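Local coordinates for predicted DNA-binding transcriptional regulator (Aliivibrio fischeri ES114, PDB 7DWN), which probably binds cis-regulatory DNA as a transcription factor of the LysR family, assembling as a tetramer, at residues Asn93-Ala98 with Arg276-Gly281; Val97-Ser102 with Leu124-Ile129; Gln113-Gly118 with Glu282-Ile287; Leu156-Ser161 with Tyr271-Arg276. All coordinates share one frame; numbering follows the deposited sequence.

Contact 1 (Asn93-Ala98 with Arg276-Gly281)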
# COMPACT_ATOMS: atom_id res chain seq x y z
N ASN A 93 -18.29 15.34 -21.25
CA ASN A 93 -19.60 14.99 -20.73
C ASN A 93 -19.71 13.52 -20.35
O ASN A 93 -20.83 12.98 -20.28
CB ASN A 93 -20.69 15.35 -21.74
CG ASN A 93 -20.75 16.84 -22.03
OD1 ASN A 93 -20.46 17.67 -21.16
ND2 ASN A 93 -21.12 17.20 -23.25
N VAL A 94 -18.58 12.84 -20.12
CA VAL A 94 -18.62 11.45 -19.70
C VAL A 94 -19.06 11.37 -18.24
O VAL A 94 -18.65 12.19 -17.40
CB VAL A 94 -17.25 10.78 -19.92
CG1 VAL A 94 -16.16 11.47 -19.10
CG2 VAL A 94 -17.32 9.29 -19.57
N VAL A 95 -19.91 10.40 -17.93
CA VAL A 95 -20.38 10.15 -16.58
C VAL A 95 -20.01 8.71 -16.23
O VAL A 95 -20.47 7.77 -16.89
CB VAL A 95 -21.89 10.39 -16.44
CG1 VAL A 95 -22.32 10.24 -14.99
CG2 VAL A 95 -22.25 11.77 -16.96
N GLN A 96 -19.17 8.55 -15.21
CA GLN A 96 -18.71 7.24 -14.77
C GLN A 96 -19.73 6.67 -13.80
O GLN A 96 -19.92 7.22 -12.70
CB GLN A 96 -17.33 7.34 -14.12
CG GLN A 96 -16.27 7.92 -15.03
CD GLN A 96 -14.93 8.10 -14.33
OE1 GLN A 96 -14.24 7.13 -14.05
NE2 GLN A 96 -14.57 9.35 -14.06
N VAL A 97 -20.38 5.58 -14.19
CA VAL A 97 -21.42 4.96 -13.38
C VAL A 97 -20.99 3.54 -13.06
O VAL A 97 -20.85 2.71 -13.97
CB VAL A 97 -22.78 4.96 -14.10
CG1 VAL A 97 -23.80 4.16 -13.29
CG2 VAL A 97 -23.26 6.39 -14.30
N ALA A 98 -20.77 3.26 -11.79
CA ALA A 98 -20.65 1.89 -11.32
C ALA A 98 -22.04 1.37 -10.99
O ALA A 98 -22.85 2.07 -10.38
CB ALA A 98 -19.74 1.81 -10.09
N ARG A 276 -20.96 18.45 -5.78
CA ARG A 276 -21.19 18.98 -7.11
C ARG A 276 -20.48 18.11 -8.14
O ARG A 276 -19.27 17.89 -8.04
CB ARG A 276 -20.69 20.42 -7.24
CG ARG A 276 -21.39 21.44 -6.35
CD ARG A 276 -20.96 22.86 -6.72
NE ARG A 276 -19.50 23.02 -6.73
CZ ARG A 276 -18.76 23.01 -7.83
NH1 ARG A 276 -19.32 22.85 -9.02
NH2 ARG A 276 -17.44 23.16 -7.74
N LEU A 277 -21.24 17.63 -9.12
CA LEU A 277 -20.68 16.93 -10.26
C LEU A 277 -20.55 17.89 -11.43
O LEU A 277 -21.07 19.01 -11.42
CB LEU A 277 -21.57 15.74 -10.65
CG LEU A 277 -21.32 14.37 -10.01
CD1 LEU A 277 -21.26 14.46 -8.50
CD2 LEU A 277 -22.40 13.39 -10.44
N HIS A 278 -19.83 17.45 -12.47
CA HIS A 278 -19.84 18.17 -13.72
C HIS A 278 -21.26 18.18 -14.29
O HIS A 278 -22.07 17.31 -13.95
CB HIS A 278 -18.85 17.54 -14.70
CG HIS A 278 -19.08 16.08 -14.95
ND1 HIS A 278 -18.91 15.12 -13.97
CD2 HIS A 278 -19.45 15.41 -16.07
CE1 HIS A 278 -19.18 13.93 -14.47
NE2 HIS A 278 -19.51 14.08 -15.74
N PRO A 279 -21.59 19.16 -15.13
CA PRO A 279 -22.98 19.29 -15.61
C PRO A 279 -23.60 18.00 -16.12
O PRO A 279 -24.77 17.72 -15.83
CB PRO A 279 -22.86 20.34 -16.72
CG PRO A 279 -21.72 21.21 -16.26
CD PRO A 279 -20.74 20.28 -15.59
N ALA A 280 -22.84 17.19 -16.87
CA ALA A 280 -23.37 15.91 -17.34
C ALA A 280 -23.69 14.97 -16.18
O ALA A 280 -24.70 14.25 -16.21
CB ALA A 280 -22.39 15.26 -18.31
N GLY A 281 -22.84 14.97 -15.15
CA GLY A 281 -23.10 14.14 -13.99
C GLY A 281 -24.37 14.55 -13.27
O GLY A 281 -25.18 13.70 -12.88
O HOH W 1 -20.34 17.91 -18.65

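Contact 2 (Val97-Ser102 with Leu124-Ile129)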
# COMPACT_ATOMS: atom_id res chain seq x y z
N VAL A 97 -20.38 5.58 -14.19
CA VAL A 97 -21.42 4.96 -13.38
C VAL A 97 -20.99 3.54 -13.06
O VAL A 97 -20.85 2.71 -13.97
CB VAL A 97 -22.78 4.96 -14.10
CG1 VAL A 97 -23.80 4.16 -13.29
CG2 VAL A 97 -23.26 6.39 -14.30
N ALA A 98 -20.77 3.26 -11.79
CA ALA A 98 -20.65 1.89 -11.32
C ALA A 98 -22.04 1.37 -10.99
O ALA A 98 -22.85 2.07 -10.38
CB ALA A 98 -19.74 1.81 -10.09
N ALA A 99 -22.32 0.14 -11.42
CA ALA A 99 -23.68 -0.37 -11.28
C ALA A 99 -23.65 -1.88 -11.11
O ALA A 99 -22.77 -2.57 -11.62
CB ALA A 99 -24.54 -0.00 -12.50
N ALA A 100 -24.64 -2.38 -10.37
CA ALA A 100 -24.90 -3.81 -10.36
C ALA A 100 -25.39 -4.24 -11.74
O ALA A 100 -26.13 -3.51 -12.40
CB ALA A 100 -25.93 -4.16 -9.29
N HIS A 101 -24.97 -5.43 -12.17
CA HIS A 101 -25.23 -5.89 -13.53
C HIS A 101 -26.72 -5.85 -13.86
O HIS A 101 -27.13 -5.29 -14.88
CB HIS A 101 -24.67 -7.31 -13.70
CG HIS A 101 -24.61 -7.78 -15.12
ND1 HIS A 101 -25.74 -8.06 -15.86
CD2 HIS A 101 -23.56 -8.04 -15.92
CE1 HIS A 101 -25.38 -8.46 -17.07
NE2 HIS A 101 -24.06 -8.46 -17.13
N SER A 102 -27.54 -6.44 -12.99
CA SER A 102 -28.98 -6.45 -13.22
C SER A 102 -29.54 -5.03 -13.24
O SER A 102 -30.35 -4.68 -14.12
CB SER A 102 -29.68 -7.28 -12.14
OG SER A 102 -31.04 -7.50 -12.45
N LEU A 124 -22.45 7.83 -21.17
CA LEU A 124 -22.30 6.98 -20.00
C LEU A 124 -21.11 6.04 -20.16
O LEU A 124 -20.88 5.51 -21.25
CB LEU A 124 -23.57 6.15 -19.76
CG LEU A 124 -24.90 6.87 -19.59
CD1 LEU A 124 -26.04 5.86 -19.53
CD2 LEU A 124 -24.89 7.75 -18.35
N SER A 125 -20.37 5.85 -19.08
CA SER A 125 -19.37 4.79 -18.98
C SER A 125 -19.79 3.92 -17.79
O SER A 125 -19.55 4.30 -16.64
CB SER A 125 -17.96 5.35 -18.80
OG SER A 125 -17.07 4.34 -18.35
N VAL A 126 -20.41 2.79 -18.07
CA VAL A 126 -21.03 1.95 -17.05
C VAL A 126 -20.14 0.74 -16.80
O VAL A 126 -19.91 -0.07 -17.70
CB VAL A 126 -22.45 1.51 -17.47
CG1 VAL A 126 -23.13 0.79 -16.31
CG2 VAL A 126 -23.26 2.72 -17.90
N GLU A 127 -19.64 0.62 -15.58
CA GLU A 127 -18.82 -0.50 -15.17
C GLU A 127 -19.50 -1.26 -14.04
O GLU A 127 -20.16 -0.66 -13.19
CB GLU A 127 -17.43 -0.03 -14.71
CG GLU A 127 -16.57 0.52 -15.84
CD GLU A 127 -16.08 -0.56 -16.79
OE1 GLU A 127 -15.48 -1.55 -16.30
OE2 GLU A 127 -16.30 -0.43 -18.01
N ALA A 128 -19.35 -2.58 -14.05
CA ALA A 128 -19.97 -3.41 -13.02
C ALA A 128 -19.39 -3.08 -11.65
O ALA A 128 -18.23 -2.71 -11.51
CB ALA A 128 -19.76 -4.90 -13.34
N ILE A 129 -20.23 -3.22 -10.63
CA ILE A 129 -19.88 -2.81 -9.28
C ILE A 129 -19.00 -3.86 -8.62
O ILE A 129 -19.05 -5.05 -8.95
CB ILE A 129 -21.16 -2.56 -8.45
CG1 ILE A 129 -20.83 -1.91 -7.11
CG2 ILE A 129 -21.93 -3.85 -8.24
CD1 ILE A 129 -22.00 -1.87 -6.15

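Contact 3 (Gln113-Gly118 with Glu282-Ile287)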
# COMPACT_ATOMS: atom_id res chain seq x y z
N GLN A 113 -32.84 6.28 -23.28
CA GLN A 113 -33.93 6.86 -24.05
C GLN A 113 -34.35 8.21 -23.49
O GLN A 113 -34.72 9.11 -24.24
CB GLN A 113 -35.12 5.90 -24.10
CG GLN A 113 -36.24 6.40 -24.99
CD GLN A 113 -35.74 6.91 -26.33
OE1 GLN A 113 -34.91 6.28 -26.98
NE2 GLN A 113 -36.25 8.07 -26.74
N ALA A 114 -34.29 8.37 -22.16
CA ALA A 114 -34.62 9.67 -21.57
C ALA A 114 -33.66 10.75 -22.05
O ALA A 114 -34.03 11.94 -22.10
CB ALA A 114 -34.59 9.59 -20.04
N PHE A 115 -32.44 10.37 -22.41
CA PHE A 115 -31.49 11.33 -22.99
C PHE A 115 -31.96 11.90 -24.33
O PHE A 115 -31.41 12.91 -24.77
CB PHE A 115 -30.12 10.69 -23.18
CG PHE A 115 -29.40 10.39 -21.90
CD1 PHE A 115 -29.59 11.18 -20.78
CD2 PHE A 115 -28.54 9.31 -21.81
CE1 PHE A 115 -28.92 10.90 -19.60
CE2 PHE A 115 -27.87 9.03 -20.64
CZ PHE A 115 -28.06 9.83 -19.53
N ASP A 116 -32.95 11.28 -24.97
CA ASP A 116 -33.38 11.67 -26.32
C ASP A 116 -34.58 12.60 -26.34
O ASP A 116 -34.91 13.12 -27.41
CB ASP A 116 -33.69 10.42 -27.16
CG ASP A 116 -32.51 9.49 -27.30
OD1 ASP A 116 -31.53 9.66 -26.54
OD2 ASP A 116 -32.56 8.60 -28.16
N GLU A 117 -35.25 12.81 -25.20
CA GLU A 117 -36.39 13.73 -25.11
C GLU A 117 -35.93 14.89 -24.23
O GLU A 117 -35.94 14.80 -23.00
CB GLU A 117 -37.63 13.05 -24.54
CG GLU A 117 -38.94 13.65 -25.04
CD GLU A 117 -39.44 13.00 -26.31
OE1 GLU A 117 -39.54 11.76 -26.34
OE2 GLU A 117 -39.74 13.73 -27.27
N GLY A 118 -35.56 16.00 -24.87
CA GLY A 118 -34.62 16.93 -24.28
C GLY A 118 -33.29 16.70 -24.96
O GLY A 118 -32.70 15.63 -24.82
N GLU A 282 -24.58 15.86 -13.10
CA GLU A 282 -25.81 16.33 -12.47
C GLU A 282 -27.03 16.01 -13.33
O GLU A 282 -28.09 15.71 -12.79
CB GLU A 282 -25.72 17.83 -12.19
CG GLU A 282 -24.62 18.22 -11.21
CD GLU A 282 -24.88 17.76 -9.78
OE1 GLU A 282 -25.98 17.24 -9.50
OE2 GLU A 282 -23.98 17.92 -8.93
N LYS A 283 -26.89 16.06 -14.66
CA LYS A 283 -28.02 15.68 -15.51
C LYS A 283 -28.37 14.20 -15.34
O LYS A 283 -29.55 13.85 -15.22
CB LYS A 283 -27.70 15.98 -16.98
CG LYS A 283 -28.75 15.43 -17.94
CD LYS A 283 -28.68 16.10 -19.30
CE LYS A 283 -29.74 15.54 -20.23
NZ LYS A 283 -31.12 15.75 -19.70
N VAL A 284 -27.36 13.33 -15.33
CA VAL A 284 -27.62 11.91 -15.14
C VAL A 284 -28.25 11.66 -13.77
O VAL A 284 -29.18 10.86 -13.64
CB VAL A 284 -26.33 11.09 -15.33
CG1 VAL A 284 -26.57 9.63 -14.98
CG2 VAL A 284 -25.84 11.21 -16.76
N TRP A 285 -27.76 12.35 -12.74
CA TRP A 285 -28.32 12.18 -11.41
C TRP A 285 -29.77 12.65 -11.36
O TRP A 285 -30.62 11.99 -10.75
CB TRP A 285 -27.49 12.95 -10.38
CG TRP A 285 -28.02 12.85 -8.99
CD1 TRP A 285 -28.83 13.75 -8.36
CD2 TRP A 285 -27.77 11.80 -8.05
NE1 TRP A 285 -29.11 13.32 -7.08
CE2 TRP A 285 -28.47 12.12 -6.87
CE3 TRP A 285 -27.03 10.61 -8.09
CZ2 TRP A 285 -28.45 11.31 -5.74
CZ3 TRP A 285 -27.01 9.81 -6.97
CH2 TRP A 285 -27.71 10.15 -5.81
N SER A 286 -30.08 13.77 -12.01
CA SER A 286 -31.45 14.26 -12.05
C SER A 286 -32.37 13.27 -12.76
O SER A 286 -33.50 13.03 -12.32
CB SER A 286 -31.50 15.62 -12.74
OG SER A 286 -32.83 15.97 -13.09
N ILE A 287 -31.89 12.68 -13.86
CA ILE A 287 -32.72 11.72 -14.58
C ILE A 287 -32.91 10.45 -13.76
O ILE A 287 -33.99 9.83 -13.81
CB ILE A 287 -32.11 11.45 -15.97
CG1 ILE A 287 -32.18 12.72 -16.81
CG2 ILE A 287 -32.82 10.30 -16.67
CD1 ILE A 287 -31.34 12.70 -18.05

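Contact 4 (Leu156-Ser161 with Tyr271-Arg276)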
# COMPACT_ATOMS: atom_id res chain seq x y z
N LEU A 156 -26.40 6.60 3.93
CA LEU A 156 -26.26 7.64 4.94
C LEU A 156 -25.13 8.61 4.59
O LEU A 156 -24.31 8.33 3.71
CB LEU A 156 -25.99 7.01 6.31
CG LEU A 156 -27.10 6.14 6.89
CD1 LEU A 156 -26.67 5.54 8.22
CD2 LEU A 156 -28.38 6.94 7.06
N PRO A 157 -25.08 9.77 5.24
CA PRO A 157 -23.91 10.64 5.10
C PRO A 157 -22.63 9.90 5.44
O PRO A 157 -22.64 8.96 6.26
CB PRO A 157 -24.18 11.77 6.11
CG PRO A 157 -25.36 11.31 6.93
CD PRO A 157 -26.14 10.41 6.03
N PRO A 158 -21.49 10.29 4.84
CA PRO A 158 -21.28 11.46 3.98
C PRO A 158 -21.79 11.31 2.55
O PRO A 158 -21.55 12.20 1.73
CB PRO A 158 -19.76 11.61 3.98
CG PRO A 158 -19.27 10.21 4.11
CD PRO A 158 -20.25 9.51 5.02
N TYR A 159 -22.48 10.22 2.24
CA TYR A 159 -22.96 9.97 0.89
C TYR A 159 -24.38 10.48 0.71
O TYR A 159 -25.17 10.53 1.65
CB TYR A 159 -22.90 8.47 0.58
CG TYR A 159 -21.56 7.86 0.90
CD1 TYR A 159 -20.51 7.94 -0.00
CD2 TYR A 159 -21.35 7.21 2.11
CE1 TYR A 159 -19.28 7.39 0.29
CE2 TYR A 159 -20.12 6.66 2.41
CZ TYR A 159 -19.09 6.75 1.50
OH TYR A 159 -17.87 6.20 1.80
N GLN A 160 -24.69 10.88 -0.52
CA GLN A 160 -26.04 11.24 -0.92
C GLN A 160 -26.69 10.04 -1.59
O GLN A 160 -26.07 9.39 -2.44
CB GLN A 160 -26.04 12.44 -1.87
CG GLN A 160 -25.38 13.68 -1.30
CD GLN A 160 -25.22 14.78 -2.34
OE1 GLN A 160 -24.17 15.40 -2.44
NE2 GLN A 160 -26.28 15.01 -3.11
N SER A 161 -27.93 9.75 -1.21
CA SER A 161 -28.65 8.60 -1.73
C SER A 161 -29.99 9.02 -2.29
O SER A 161 -30.61 9.98 -1.81
CB SER A 161 -28.85 7.54 -0.64
OG SER A 161 -29.55 8.08 0.47
N TYR A 271 -26.33 6.29 -5.52
CA TYR A 271 -25.47 6.86 -4.50
C TYR A 271 -24.43 7.76 -5.15
O TYR A 271 -24.03 7.54 -6.30
CB TYR A 271 -24.74 5.77 -3.69
CG TYR A 271 -25.63 4.72 -3.04
CD1 TYR A 271 -26.47 5.06 -1.99
CD2 TYR A 271 -25.58 3.39 -3.45
CE1 TYR A 271 -27.27 4.10 -1.38
CE2 TYR A 271 -26.38 2.43 -2.84
CZ TYR A 271 -27.22 2.79 -1.81
OH TYR A 271 -28.01 1.85 -1.20
N ARG A 272 -23.98 8.76 -4.41
CA ARG A 272 -22.92 9.65 -4.87
C ARG A 272 -22.18 10.18 -3.66
O ARG A 272 -22.66 10.11 -2.52
CB ARG A 272 -23.47 10.80 -5.72
CG ARG A 272 -24.55 11.61 -5.03
CD ARG A 272 -25.13 12.68 -5.95
NE ARG A 272 -24.27 13.85 -6.05
CZ ARG A 272 -24.54 14.91 -6.81
NH1 ARG A 272 -25.65 14.94 -7.54
NH2 ARG A 272 -23.71 15.94 -6.84
N TYR A 273 -20.99 10.71 -3.91
CA TYR A 273 -20.17 11.30 -2.85
C TYR A 273 -19.84 12.76 -3.07
O TYR A 273 -19.71 13.50 -2.10
CB TYR A 273 -18.86 10.51 -2.69
CG TYR A 273 -17.97 11.04 -1.58
CD1 TYR A 273 -18.25 10.76 -0.25
CD2 TYR A 273 -16.86 11.82 -1.87
CE1 TYR A 273 -17.45 11.24 0.76
CE2 TYR A 273 -16.05 12.31 -0.86
CZ TYR A 273 -16.35 12.01 0.46
OH TYR A 273 -15.55 12.49 1.47
N GLN A 274 -19.69 13.20 -4.32
CA GLN A 274 -19.35 14.59 -4.60
C GLN A 274 -20.58 15.47 -4.48
O GLN A 274 -21.64 15.15 -5.02
CB GLN A 274 -18.74 14.72 -6.00
CG GLN A 274 -17.44 13.94 -6.17
CD GLN A 274 -16.31 14.51 -5.34
OE1 GLN A 274 -16.23 15.72 -5.13
NE2 GLN A 274 -15.45 13.63 -4.84
N ALA A 275 -20.44 16.59 -3.76
CA ALA A 275 -21.56 17.51 -3.61
C ALA A 275 -21.95 18.13 -4.95
O ALA A 275 -23.14 18.32 -5.23
CB ALA A 275 -21.21 18.60 -2.59
N ARG A 276 -20.96 18.45 -5.78
CA ARG A 276 -21.19 18.98 -7.11
C ARG A 276 -20.48 18.11 -8.14
O ARG A 276 -19.27 17.89 -8.04
CB ARG A 276 -20.69 20.42 -7.24
CG ARG A 276 -21.39 21.44 -6.35
CD ARG A 276 -20.96 22.86 -6.72
NE ARG A 276 -19.50 23.02 -6.73
CZ ARG A 276 -18.76 23.01 -7.83
NH1 ARG A 276 -19.32 22.85 -9.02
NH2 ARG A 276 -17.44 23.16 -7.74

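Contact 1 (Asn93-Ala98 with Arg276-Gly281)
H278 NE2 donates to V94 O at 2.7 Å, a short but weak bond because the N-H...O angle is only 129°. Histidine suits the place: its ring is long enough to cross from the N-cap position of helix 279-290, which H278 holds, to the strand backbone and still carries a donor at its far side. With chi1 at 55°, CG lies between the backbone N and the carbonyl carbon of H278, which folds the ring back over the start of the helix, where G281 N sits 3.4 Å above one ring face. A second polar link runs through a water, which donates to N93 OD1 and accepts from A280 N. The two segments bring the first turn of helix 279-290 against the opening residues of strand 94-99, a central strand of the periplasmic-binding-protein-like domain. Small apolar groups allow that closeness: A280 CB lies 3.4 Å from N93 O and 3.7 Å from V95 CG2, and the same methyl of V95 also touches A280 O. G281, having no side chain, leaves its place to L277 CD2. H278 also packs on P61 of the second subunit.

Contact 2 (Val97-Ser102 with Leu124-Ile129)
V97 and A99 of strand 94-99 pair in parallel with the strand that ends in A128. V97 N donates to S125 O at 2.9 Å, almost straight at 173°, and V97 O in turn receives E127 N at 2.9 Å. The next rung repeats the pattern: A99 N reaches E127 O at 2.9 Å, while I129 N meets A99 O at 2.8 Å in a bond made weak by its 124° angle, as the second strand gives way to loop. V97 O, E127 O and A99 O each also receive a CA-H contact, such as V126 CA to V97 O at 3.2 Å.

The side chains then fill the two faces. V97 and V126 share one, beta-branched residues that favour the extended backbone, and V126 CG1 lies 4.1 Å from A99 CB. A98 and E127 share the other, where the acid leads its carboxylate away from the strand partner. In I129, with CG1 anti to the backbone N (chi1 -171°), the CG2 branch is left between N and the carbonyl carbon, against A100 CA at 3.6 Å.

The alanines keep this region slim, and A100 is the N-cap of helix 101-114. Together strand 94-99, that helix and strand 123-128 make a beta-alpha-beta crossover: A104 and I108 of the helix cover V126, strand 145-149 flanks the first strand through L147, and a strand of the third subunit extends the sheet past L124-V126.

Contact 3 (Gln113-Gly118 with Glu282-Ile287)
F115 meets helix 279-290 through apolar contacts alone; no hydrogen bond joins the two segments. I287 CD1 comes in at the edge of the phenyl ring, near its plane, 3.4 Å from CE1, while V284 CG2 approaches obliquely and touches CZ at 3.8 Å. Phenylalanine suits the place because its broad, flat apolar ring can reach from the turn A114-E117 to two side chains one helical turn apart, offering an edge to I287 and its CZ end to V284. With CG anti to the carbonyl carbon (chi1 -69°), the ring is carried toward I287 although the CB does not point at the helix. A smaller apolar touch links A114 CB with I287 CG2 at 3.9 Å, where alanine lets the isoleucine close in. The aliphatic part of K283 adds to the border, with CE 4.4 Å from F115 CD1.

Backbone bonds hold each side in shape. A type I turn runs from A114 to E117, and D116 N bonds Q113 O at 2.9 Å. On the other side, I287 N bonds K283 O within the helix.

M111 of helix 101-114 and L124 of strand 123-128 also border this apolar cluster, giving the layering of helices against a sheet typical of the alpha/beta periplasmic-binding-protein-like fold.

Contact 4 (Leu156-Ser161 with Tyr271-Arg276)
Q160 and R272 form an antiparallel hydrogen-bonded pair between strands 160-174 and 264-272, the long strands that in LysR effector domains run between the two subdomains. Q160 N donates to R272 O at 3.0 Å, and R272 N returns a bond to Q160 O at 2.9 Å. One residue on, S161 and Y271 are the non-hydrogen-bonded pair, with S161 CB at the edge of the tyrosine ring. Beyond the pair, Y159 CE1 meets Y273 CD1 at 3.6 Å, the rings oblique to each other. The pyrrolidine ring of P158, after a cis peptide bond, lays its CG at the edge of the Y273 ring, 3.9 Å from CE1.

Q160 NE2 lies over one face of the R272 guanidinium, toward its rim, 3.7 Å from R272 NE, with the amide and guanidinium planes 18° apart. R272, bent at chi3 (-79°), turns back so that NE and NH2 both donate to Q274 O, at 3.1 and 2.9 Å and in the guanidinium plane. Arginine suits this buried spot because its many N-H groups serve several partners at once: with E282 as salt-bridge partner and W285 in a cation-pi contact, its charge is probably well compensated.

Contacts 1 and 2 share strand 94-99, their centres 13 Å apart, and V95 O probably bonds S125 N at 2.9 Å between them. Helix 279-290 joins contact 1 to contact 3, centres 11 Å apart. One oxygen, E282 OE2, ties contacts 1, 3 and 4 together: it accepts a hydrogen bond from L277 N at 2.8 Å and forms a salt bridge with R272 NH2 at 2.9 Å. L124 of contact 2 packs on F115 and V284 of contact 3 (L124 CG to F115 CE2 3.8 Å). Contacts 2 and 4 do not touch, with nearest atoms about 7 Å apart. A MES molecule, probably from the crystallisation liquor, lies about 4 Å from the A100 side chain and bonds S102 N, perhaps marking a pocket beside contact 2.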